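Local coordinates for cytoplasmic export protein 1 (Saccharomyces cerevisiae, PDB 3VWA), which takes part in nuclear tRNA export, probably collecting tRNAs from the export receptors at the nuclear pore complex and passing aminoacylated tRNAs toward translation, at residues F243-E246 against L247-H251; N267-L270 against E271-I275; P281-I284 against E285-I289; S318-L321 against V322-A326. All coordinates share one frame; numbering follows the deposited sequence.

Contact 1: residues F243-E246 against L247-H251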
loop_
_atom_site.group_PDB
_atom_site.type_symbol
_atom_site.label_atom_id
_atom_site.label_comp_id
_atom_site.label_asym_id
_atom_site.label_seq_id
_atom_site.Cartn_x
_atom_site.Cartn_y
_atom_site.Cartn_z
ATOM N N PHE A 243 -1.066 20.560 -0.117
ATOM C CA PHE A 243 -1.341 19.526 -1.085
ATOM C C PHE A 243 -2.755 18.900 -0.888
ATOM O O PHE A 243 -3.476 18.614 -1.851
ATOM C CB PHE A 243 -0.223 18.515 -1.113
ATOM C CG PHE A 243 -0.500 17.351 -1.979
ATOM C CD1 PHE A 243 -0.460 17.477 -3.362
ATOM C CD2 PHE A 243 -0.896 16.148 -1.420
ATOM C CE1 PHE A 243 -0.768 16.407 -4.144
ATOM C CE2 PHE A 243 -1.175 15.055 -2.199
ATOM C CZ PHE A 243 -1.116 15.187 -3.571
ATOM N N TYR A 244 -3.144 18.760 0.367
ATOM C CA TYR A 244 -4.395 18.223 0.725
ATOM C C TYR A 244 -5.556 19.104 0.172
ATOM O O TYR A 244 -6.527 18.603 -0.302
ATOM C CB TYR A 244 -4.435 18.122 2.243
ATOM C CG TYR A 244 -5.790 17.745 2.772
ATOM C CD1 TYR A 244 -6.290 16.447 2.600
ATOM C CD2 TYR A 244 -6.580 18.687 3.416
ATOM C CE1 TYR A 244 -7.529 16.095 3.068
ATOM C CE2 TYR A 244 -7.829 18.349 3.902
ATOM C CZ TYR A 244 -8.282 17.029 3.707
ATOM O OH TYR A 244 -9.493 16.644 4.195
ATOM N N GLN A 245 -5.423 20.411 0.236
ATOM C CA GLN A 245 -6.379 21.294 -0.361
ATOM C C GLN A 245 -6.556 21.086 -1.885
ATOM O O GLN A 245 -7.700 21.113 -2.372
ATOM C CB GLN A 245 -6.061 22.755 -0.015
ATOM C CG GLN A 245 -7.061 23.749 -0.567
ATOM C CD GLN A 245 -6.625 25.199 -0.439
ATOM O OE1 GLN A 245 -5.933 25.579 0.515
ATOM N NE2 GLN A 245 -7.045 26.023 -1.397
ATOM N N GLU A 246 -5.445 20.900 -2.608
ATOM C CA GLU A 246 -5.471 20.549 -4.026
ATOM C C GLU A 246 -6.208 19.240 -4.231
ATOM O O GLU A 246 -7.090 19.142 -5.092
ATOM C CB GLU A 246 -4.049 20.360 -4.596
ATOM C CG GLU A 246 -3.240 21.604 -4.855
ATOM C CD GLU A 246 -1.820 21.254 -5.278
ATOM O OE1 GLU A 246 -1.588 20.931 -6.461
ATOM O OE2 GLU A 246 -0.916 21.306 -4.415
ATOM N N LEU A 247 -5.850 18.241 -3.425
ATOM C CA LEU A 247 -6.394 16.921 -3.541
ATOM C C LEU A 247 -7.907 16.924 -3.389
ATOM O O LEU A 247 -8.620 16.365 -4.233
ATOM C CB LEU A 247 -5.784 16.033 -2.465
ATOM C CG LEU A 247 -5.579 14.565 -2.788
ATOM C CD1 LEU A 247 -4.905 14.378 -4.138
ATOM C CD2 LEU A 247 -4.703 13.981 -1.658
ATOM N N ARG A 248 -8.384 17.552 -2.321
ATOM C CA ARG A 248 -9.805 17.699 -2.048
ATOM C C ARG A 248 -10.597 18.349 -3.160
ATOM O O ARG A 248 -11.775 18.123 -3.232
ATOM C CB ARG A 248 -10.019 18.627 -0.871
ATOM C CG ARG A 248 -10.389 17.977 0.429
ATOM C CD ARG A 248 -10.122 19.043 1.475
ATOM N NE ARG A 248 -11.310 19.455 2.202
ATOM C CZ ARG A 248 -11.409 20.586 2.901
ATOM N NH1 ARG A 248 -12.534 20.855 3.556
ATOM N NH2 ARG A 248 -10.399 21.453 2.945
ATOM N N GLU A 249 -9.942 19.175 -3.971
ATOM C CA GLU A 249 -10.569 19.928 -5.044
ATOM C C GLU A 249 -10.330 19.256 -6.366
ATOM O O GLU A 249 -10.701 19.771 -7.420
ATOM C CB GLU A 249 -9.966 21.332 -5.090
ATOM C CG GLU A 249 -10.631 22.270 -4.108
ATOM C CD GLU A 249 -10.092 23.687 -4.171
ATOM O OE1 GLU A 249 -9.536 24.116 -5.209
ATOM O OE2 GLU A 249 -10.242 24.382 -3.165
ATOM N N LEU A 250 -9.711 18.091 -6.320
ATOM C CA LEU A 250 -9.321 17.429 -7.539
ATOM C C LEU A 250 -10.472 17.348 -8.546
ATOM O O LEU A 250 -10.265 17.617 -9.706
ATOM C CB LEU A 250 -8.759 16.032 -7.248
ATOM C CG LEU A 250 -8.049 15.324 -8.377
ATOM C CD1 LEU A 250 -6.743 16.020 -8.843
ATOM C CD2 LEU A 250 -7.757 13.890 -7.981
ATOM N N HIS A 251 -11.671 16.989 -8.095
ATOM C CA HIS A 251 -12.746 16.765 -9.040
ATOM C C HIS A 251 -13.505 17.971 -9.510
ATOM O O HIS A 251 -14.474 17.848 -10.214
ATOM C CB HIS A 251 -13.641 15.678 -8.506
ATOM C CG HIS A 251 -12.902 14.390 -8.322
ATOM N ND1 HIS A 251 -12.348 13.731 -9.367
ATOM C CD2 HIS A 251 -12.577 13.661 -7.172
ATOM C CE1 HIS A 251 -11.734 12.621 -8.925
ATOM N NE2 HIS A 251 -11.872 12.575 -7.573
#
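The Tyr244 ring carries the aliphatic chain of Arg248 on one face: CG of Arg248 stands over the ring, while its CD reaches Tyr244 CE2 at 3.4 Å and CZ at 3.5 Å. The guanidinium lies beyond the ring, its plane 12° from the ring plane. The arginine bends at chi3 (118°), and its NE lies near the phenol oxygen. Leu111 and Gln115 of helix 106-122 also pack on the tyrosine. The Phe243 ring lies on another side of the helix; Leu247 meets it obliquely, its CD2 3.7 Å from Phe243 CE2 and its CD1 3.9 Å from Phe243 CZ. Helices 255-271 and 283-303 add Met262, Leu265 and Ile288 to this apolar patch. Leu247 N donates to Phe243 O (2.9 Å) and Arg248 N almost straight to Tyr244 O (2.9 Å, 175°). The next amide, Glu249 N, turns mainly to Glu246 O (3.1 Å) and makes a weak bond to Gln245 O, so the last turn tightens before the short 3-10 segment at 250-251. Glu246 sends OE1 to the side-chain amide of Asn264 on the following helix. Replacing Tyr244 by an alanine would probably leave the methylenes of Arg248 without the face they lie on, and its chain less fixed. The chemistry thus divides by side: Phe243 and Leu247 join this helix, which precedes the HEAT repeats of a protein with a kinase-like domain, to its neighbours by apolar contact, whereas Tyr244 holds a charged arginine by its hydrocarbon, leaving the cationic group itself uncommitted to any carboxylate within the two segments.

Contact 2: residues N267-L270 against E271-I275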
loop_
_atom_site.group_PDB
_atom_site.type_symbol
_atom_site.label_atom_id
_atom_site.label_comp_id
_atom_site.label_asym_id
_atom_site.label_seq_id
_atom_site.Cartn_x
_atom_site.Cartn_y
_atom_site.Cartn_z
ATOM N N ASN A 267 6.613 16.031 -7.360
ATOM C CA ASN A 267 7.800 16.836 -6.990
ATOM C C ASN A 267 8.083 16.732 -5.504
ATOM O O ASN A 267 9.246 16.715 -5.069
ATOM C CB ASN A 267 7.632 18.303 -7.306
ATOM C CG ASN A 267 7.936 18.625 -8.746
ATOM O OD1 ASN A 267 7.210 19.408 -9.356
ATOM N ND2 ASN A 267 9.024 18.055 -9.303
ATOM N N LEU A 268 7.005 16.732 -4.741
ATOM C CA LEU A 268 7.081 16.428 -3.328
ATOM C C LEU A 268 7.609 15.022 -3.020
ATOM O O LEU A 268 8.331 14.828 -2.018
ATOM C CB LEU A 268 5.695 16.507 -2.737
ATOM C CG LEU A 268 5.032 17.853 -2.579
ATOM C CD1 LEU A 268 3.627 17.551 -2.067
ATOM C CD2 LEU A 268 5.809 18.779 -1.609
ATOM N N TYR A 269 7.178 14.032 -3.818
ATOM C CA TYR A 269 7.731 12.675 -3.707
ATOM C C TYR A 269 9.228 12.595 -4.022
ATOM O O TYR A 269 9.967 11.921 -3.320
ATOM C CB TYR A 269 6.982 11.707 -4.614
ATOM C CG TYR A 269 7.444 10.253 -4.614
ATOM C CD1 TYR A 269 8.431 9.810 -5.496
ATOM C CD2 TYR A 269 6.827 9.318 -3.814
ATOM C CE1 TYR A 269 8.819 8.491 -5.548
ATOM C CE2 TYR A 269 7.169 7.997 -3.896
ATOM C CZ TYR A 269 8.171 7.594 -4.746
ATOM O OH TYR A 269 8.520 6.265 -4.835
ATOM N N LEU A 270 9.662 13.279 -5.079
ATOM C CA LEU A 270 11.089 13.420 -5.400
ATOM C C LEU A 270 11.935 14.228 -4.349
ATOM O O LEU A 270 12.995 13.728 -3.867
ATOM C CB LEU A 270 11.251 13.986 -6.805
ATOM C CG LEU A 270 10.701 13.058 -7.907
ATOM C CD1 LEU A 270 10.948 13.689 -9.284
ATOM C CD2 LEU A 270 11.311 11.634 -7.808
ATOM N N GLU A 271 11.438 15.409 -3.955
ATOM C CA GLU A 271 12.205 16.334 -3.120
ATOM C C GLU A 271 12.104 16.066 -1.598
ATOM O O GLU A 271 12.993 16.501 -0.848
ATOM C CB GLU A 271 11.846 17.813 -3.380
ATOM C CG GLU A 271 11.604 18.229 -4.842
ATOM C CD GLU A 271 12.824 18.781 -5.568
ATOM O OE1 GLU A 271 13.737 17.986 -5.902
ATOM O OE2 GLU A 271 12.856 20.021 -5.828
ATOM N N SER A 272 11.000 15.454 -1.151
ATOM C CA SER A 272 10.738 15.112 0.278
ATOM C C SER A 272 9.903 13.865 0.422
ATOM O O SER A 272 8.797 13.876 0.986
ATOM C CB SER A 272 10.057 16.216 1.075
ATOM O OG SER A 272 9.548 17.223 0.244
ATOM N N ARG A 273 10.459 12.787 -0.072
ATOM C CA ARG A 273 9.860 11.466 0.151
ATOM C C ARG A 273 9.333 11.264 1.567
ATOM O O ARG A 273 8.219 10.699 1.776
ATOM C CB ARG A 273 10.897 10.426 -0.258
ATOM C CG ARG A 273 10.490 8.978 -0.152
ATOM C CD ARG A 273 9.323 8.717 -1.089
ATOM N NE ARG A 273 8.830 7.357 -1.016
ATOM C CZ ARG A 273 8.002 6.881 -0.106
ATOM N NH1 ARG A 273 7.588 7.662 0.873
ATOM N NH2 ARG A 273 7.560 5.613 -0.192
ATOM N N GLU A 274 10.104 11.742 2.566
ATOM C CA GLU A 274 9.766 11.463 3.986
ATOM C C GLU A 274 8.399 12.003 4.388
ATOM O O GLU A 274 7.743 11.513 5.350
ATOM C CB GLU A 274 10.919 11.978 4.961
ATOM C CG GLU A 274 11.144 13.511 5.055
ATOM C CD GLU A 274 11.691 14.193 3.783
ATOM O OE1 GLU A 274 12.076 13.504 2.814
ATOM O OE2 GLU A 274 11.770 15.457 3.722
ATOM N N ILE A 275 7.906 13.008 3.675
ATOM C CA ILE A 275 6.675 13.605 4.152
ATOM C C ILE A 275 5.467 12.655 3.936
ATOM O O ILE A 275 4.451 12.820 4.535
ATOM C CB ILE A 275 6.392 15.005 3.597
ATOM C CG1 ILE A 275 5.935 14.882 2.105
ATOM C CG2 ILE A 275 7.590 15.977 3.870
ATOM C CD1 ILE A 275 5.467 16.209 1.544
HETATM O O HOH W 1 13.110 13.246 -1.092
#
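Arg273 lays its CD over one face of the Tyr269 ring, a CH-pi contact 3.9 Å from the centroid and 24° off the normal, displaced toward the rim. The two side chains run side by side in the same direction, and Arg273 NE follows to 3.4 Å from Tyr269 CE2. An extended first torsion (chi1 -178°) followed by a bend at chi2 (62°) brings the arginine alongside the ring. On the inner side, Leu268 CD2 touches Ile275 CD1 at 4.1 Å, the chains crossing at about a right angle. This is the C-terminal exit of helix 255-271: Ser272 is the first residue to leave helical backbone angles, and a 3-10 segment at 273-275 follows. Ser272 N still donates to Leu268 O (2.9 Å), though from above the carbonyl plane. A water then spans the break, giving a hydrogen to Leu270 O (2.8 Å) and accepting one from Arg273 N (2.9 Å). Beyond the two segments, helix 321-335 fixes the polar ends: Arg273 NH2 forms salt bridges with Glu334 and Asp330, and the Tyr269 hydroxyl hydrogen-bonds to the same Asp330. Leu268 and Ile275 rest on Pro239 of helix 239-248, with Phe243 and Leu240 beside them.

Contact 3: residues P281-I284 against E285-I289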
loop_
_atom_site.group_PDB
_atom_site.type_symbol
_atom_site.label_atom_id
_atom_site.label_comp_id
_atom_site.label_asym_id
_atom_site.label_seq_id
_atom_site.Cartn_x
_atom_site.Cartn_y
_atom_site.Cartn_z
ATOM N N PRO A 281 -3.040 5.981 8.425
ATOM C CA PRO A 281 -3.474 5.160 7.298
ATOM C C PRO A 281 -4.714 5.708 6.629
ATOM O O PRO A 281 -5.626 6.223 7.282
ATOM C CB PRO A 281 -3.782 3.798 7.950
ATOM C CG PRO A 281 -3.740 4.035 9.449
ATOM C CD PRO A 281 -2.746 5.141 9.610
ATOM N N GLY A 282 -4.731 5.629 5.314
ATOM C CA GLY A 282 -5.939 5.981 4.575
ATOM C C GLY A 282 -5.653 6.957 3.498
ATOM O O GLY A 282 -6.129 6.752 2.381
HETATM N N MSE A 283 -4.854 8.009 3.795
HETATM C CA MSE A 283 -4.687 9.080 2.794
HETATM C C MSE A 283 -3.898 8.599 1.614
HETATM O O MSE A 283 -4.221 8.897 0.420
HETATM C CB MSE A 283 -4.045 10.372 3.305
HETATM C CG MSE A 283 -4.356 11.346 2.171
HETATM SE SE MSE A 283 -3.711 13.142 2.426
HETATM C CE MSE A 283 -1.791 13.052 2.883
ATOM N N ILE A 284 -2.833 7.863 1.902
ATOM C CA ILE A 284 -2.049 7.310 0.824
ATOM C C ILE A 284 -2.800 6.183 0.109
ATOM O O ILE A 284 -2.952 6.210 -1.127
ATOM C CB ILE A 284 -0.687 6.784 1.315
ATOM C CG1 ILE A 284 0.178 7.996 1.722
ATOM C CG2 ILE A 284 -0.058 5.917 0.215
ATOM C CD1 ILE A 284 1.641 7.700 1.954
ATOM N N GLU A 285 -3.251 5.203 0.893
ATOM C CA GLU A 285 -3.896 3.986 0.378
ATOM C C GLU A 285 -5.198 4.261 -0.349
ATOM O O GLU A 285 -5.436 3.696 -1.411
ATOM C CB GLU A 285 -4.185 2.993 1.520
ATOM C CG GLU A 285 -2.981 2.516 2.314
ATOM C CD GLU A 285 -2.576 3.464 3.452
ATOM O OE1 GLU A 285 -2.986 4.644 3.445
ATOM O OE2 GLU A 285 -1.838 3.043 4.376
ATOM N N ASN A 286 -6.054 5.098 0.220
ATOM C CA ASN A 286 -7.418 5.219 -0.274
ATOM C C ASN A 286 -7.760 6.582 -0.841
ATOM O O ASN A 286 -8.887 6.797 -1.229
ATOM C CB ASN A 286 -8.437 4.866 0.829
ATOM C CG ASN A 286 -8.240 3.456 1.372
ATOM O OD1 ASN A 286 -7.920 2.527 0.627
ATOM N ND2 ASN A 286 -8.335 3.313 2.678
ATOM N N PHE A 287 -6.814 7.510 -0.889
ATOM C CA PHE A 287 -7.103 8.802 -1.494
ATOM C C PHE A 287 -6.079 9.008 -2.583
ATOM O O PHE A 287 -6.423 9.014 -3.786
ATOM C CB PHE A 287 -7.040 9.936 -0.444
ATOM C CG PHE A 287 -7.815 11.165 -0.813
ATOM C CD1 PHE A 287 -8.291 11.354 -2.106
ATOM C CD2 PHE A 287 -8.035 12.176 0.138
ATOM C CE1 PHE A 287 -8.977 12.507 -2.445
ATOM C CE2 PHE A 287 -8.744 13.326 -0.195
ATOM C CZ PHE A 287 -9.208 13.493 -1.487
ATOM N N ILE A 288 -4.806 9.141 -2.182
ATOM C CA ILE A 288 -3.768 9.444 -3.165
ATOM C C ILE A 288 -3.623 8.384 -4.282
ATOM O O ILE A 288 -3.693 8.713 -5.482
ATOM C CB ILE A 288 -2.402 9.789 -2.493
ATOM C CG1 ILE A 288 -2.543 11.013 -1.594
ATOM C CG2 ILE A 288 -1.355 10.032 -3.540
ATOM C CD1 ILE A 288 -1.328 11.314 -0.726
ATOM N N ILE A 289 -3.406 7.126 -3.900
ATOM C CA ILE A 289 -3.141 6.065 -4.879
ATOM C C ILE A 289 -4.268 5.848 -5.922
ATOM O O ILE A 289 -3.986 5.716 -7.105
ATOM C CB ILE A 289 -2.782 4.705 -4.210
ATOM C CG1 ILE A 289 -1.365 4.714 -3.564
ATOM C CG2 ILE A 289 -2.757 3.629 -5.242
ATOM C CD1 ILE A 289 -1.098 3.474 -2.718
#
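After one ordinary turn bond, helix 283-303 widens into a pi-type turn at 285-288. Gly282 O accepts Asn286 N at 2.7 Å, but the next carbonyls reach five residues ahead: Met283 O takes Ile288 N (2.7 Å) nearly straight along the C=O axis, and Ile284 O takes Ile289 N (3.0 Å). Gly282 has a positive phi (128°) that would push a beta carbon into the carbonyl oxygen of Pro281, so a residue without one sits easily here. Glu285 folds back across this start. With CG beside its own backbone N and a bend at chi2 (85°), it brings OE1 to 2.7 Å from Gly282 N, the amide meeting the oxygen from above the carboxylate plane. With an alanine here, the Gly282 amide would probably lose its acceptor and the loop its link to the first turn. Most of the other side chains are apolar. Met283, present as selenomethionine, sets CG against Phe287 CB and CE against Ile288 CD1, both at 4.0 Å, and Ile284 CG2 touches Ile289 CD1 at 4.0 Å. Asn286 ND2 hydrogen-bonds to Ile140 O, and the Phe287 ring takes a cation-pi contact from Lys141. The Glu285 bond resembles one half of a capping box, the glycine having no side chain to return it, at a helix start buried between helices 239-248 and 321-335.

Contact 4: residues S318-L321 against V322-A326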
loop_
_atom_site.group_PDB
_atom_site.type_symbol
_atom_site.label_atom_id
_atom_site.label_comp_id
_atom_site.label_asym_id
_atom_site.label_seq_id
_atom_site.Cartn_x
_atom_site.Cartn_y
_atom_site.Cartn_z
ATOM N N SER A 318 2.238 12.144 -21.879
ATOM C CA SER A 318 2.762 10.789 -21.794
ATOM C C SER A 318 4.111 10.679 -21.031
ATOM O O SER A 318 4.468 9.620 -20.546
ATOM C CB SER A 318 2.790 10.166 -23.203
ATOM O OG SER A 318 4.073 9.607 -23.526
ATOM N N HIS A 319 4.819 11.782 -20.866
ATOM C CA HIS A 319 6.095 11.785 -20.125
ATOM C C HIS A 319 5.891 11.620 -18.627
ATOM O O HIS A 319 6.837 11.451 -17.881
ATOM C CB HIS A 319 6.851 13.106 -20.389
ATOM C CG HIS A 319 6.148 14.312 -19.822
ATOM N ND1 HIS A 319 4.903 14.693 -20.230
ATOM C CD2 HIS A 319 6.541 15.230 -18.857
ATOM C CE1 HIS A 319 4.519 15.765 -19.542
ATOM N NE2 HIS A 319 5.522 16.107 -18.702
ATOM N N LYS A 320 4.660 11.760 -18.157
ATOM C CA LYS A 320 4.368 11.506 -16.758
ATOM C C LYS A 320 4.050 10.021 -16.468
ATOM O O LYS A 320 3.878 9.643 -15.315
ATOM C CB LYS A 320 3.236 12.424 -16.249
ATOM C CG LYS A 320 3.571 13.890 -16.299
ATOM C CD LYS A 320 4.799 14.196 -15.442
ATOM C CE LYS A 320 4.802 15.656 -15.016
ATOM N NZ LYS A 320 6.088 15.963 -14.307
ATOM N N LEU A 321 3.973 9.195 -17.514
ATOM C CA LEU A 321 3.642 7.767 -17.331
ATOM C C LEU A 321 4.587 7.023 -16.399
ATOM O O LEU A 321 4.155 6.422 -15.446
ATOM C CB LEU A 321 3.595 7.054 -18.665
ATOM C CG LEU A 321 2.430 7.519 -19.537
ATOM C CD1 LEU A 321 2.739 7.068 -20.965
ATOM C CD2 LEU A 321 1.141 6.929 -19.018
ATOM N N VAL A 322 5.870 7.061 -16.701
ATOM C CA VAL A 322 6.929 6.482 -15.859
ATOM C C VAL A 322 6.955 7.072 -14.446
ATOM O O VAL A 322 6.913 6.332 -13.482
ATOM C CB VAL A 322 8.306 6.525 -16.599
ATOM C CG1 VAL A 322 9.470 6.054 -15.729
ATOM C CG2 VAL A 322 8.229 5.654 -17.832
ATOM N N PRO A 323 6.990 8.415 -14.297
ATOM C CA PRO A 323 7.086 8.887 -12.890
ATOM C C PRO A 323 5.876 8.568 -12.025
ATOM O O PRO A 323 6.059 8.124 -10.906
ATOM C CB PRO A 323 7.304 10.403 -12.995
ATOM C CG PRO A 323 7.525 10.685 -14.450
ATOM C CD PRO A 323 7.075 9.501 -15.278
ATOM N N PHE A 324 4.652 8.773 -12.540
ATOM C CA PHE A 324 3.447 8.513 -11.787
ATOM C C PHE A 324 3.328 7.019 -11.472
ATOM O O PHE A 324 2.939 6.650 -10.377
ATOM C CB PHE A 324 2.142 8.938 -12.556
ATOM C CG PHE A 324 1.969 10.447 -12.752
ATOM C CD1 PHE A 324 2.938 11.367 -12.335
ATOM C CD2 PHE A 324 0.832 10.937 -13.424
ATOM C CE1 PHE A 324 2.770 12.764 -12.507
ATOM C CE2 PHE A 324 0.650 12.305 -13.619
ATOM C CZ PHE A 324 1.628 13.226 -13.182
ATOM N N LEU A 325 3.633 6.164 -12.433
ATOM C CA LEU A 325 3.441 4.705 -12.218
ATOM C C LEU A 325 4.472 4.272 -11.177
ATOM O O LEU A 325 4.220 3.338 -10.376
ATOM C CB LEU A 325 3.711 3.974 -13.510
ATOM C CG LEU A 325 2.789 2.971 -14.182
ATOM C CD1 LEU A 325 3.569 2.215 -15.253
ATOM C CD2 LEU A 325 2.128 1.969 -13.232
ATOM N N ALA A 326 5.638 4.928 -11.169
ATOM C CA ALA A 326 6.699 4.616 -10.163
ATOM C C ALA A 326 6.188 4.900 -8.748
ATOM O O ALA A 326 6.363 4.086 -7.807
ATOM C CB ALA A 326 8.020 5.374 -10.462
HETATM O O HOH W 2 6.665 8.330 -19.233
#
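Lys320 lies over the Phe324 ring, its CB above the centre at 3.6 Å from the centroid and 14° off the normal, a CH-pi contact. From there the chain runs out past the ring's rim, CG 3.7 Å from Phe324 CZ and, after a bend at chi2 (-60°), CD 3.8 Å from Phe324 CE1. CG also stands above the rim of the His319 ring. Beyond the aromatic the chain straightens, and NZ ends in a salt bridge with Glu266 of helix 255-271. The same pair is tied through the backbone by Phe324 N donating to Lys320 O at 3.0 Å, and the following turn by Leu325 N to Leu321 O. Pro323, lacking an amide hydrogen, fits this first turn of helix 321-335 with its CD close to two carbonyl oxygens, 3.2 Å from Lys320 O and 3.3 Å from His319 O. A water joins the 3-10 segment at 318-320 to the helix, donating to Ser318 O and accepting from Val322 N at 2.9 Å. Phe324 also packs on Leu259, Met262 and Leu292, Leu321 on Leu299 and Met300, so helices 255-271 and 283-303 both meet this turn. Lysine thus serves two chemistries at once: its CB gives the buried phenylalanine an apolar lid, and its ammonium carries the charge past the ring to a carboxylate on a neighbouring helix.

How the contacts relate
All four contacts are local turns, set at the starts or ends of successive helices. Contact 3 is buried, its isoleucines and selenomethionine packed together, with one carboxylate-to-amide bond at the helix start; contacts 1 and 4 are partly buried, and contact 2 lies at the surface. Contacts 1 and 3 interlock, Leu247 CD2 standing 3.7 Å from Ile288 CG1, and contact 1 also meets contact 2 where Phe243 touches Leu268. Contacts 3 and 4 do not touch. Toward the outside, contacts 1, 2 and 4 each lay the methylenes of an arginine or lysine on an aromatic ring; in 2 and 4 the charge goes on to a carboxylate of another helix.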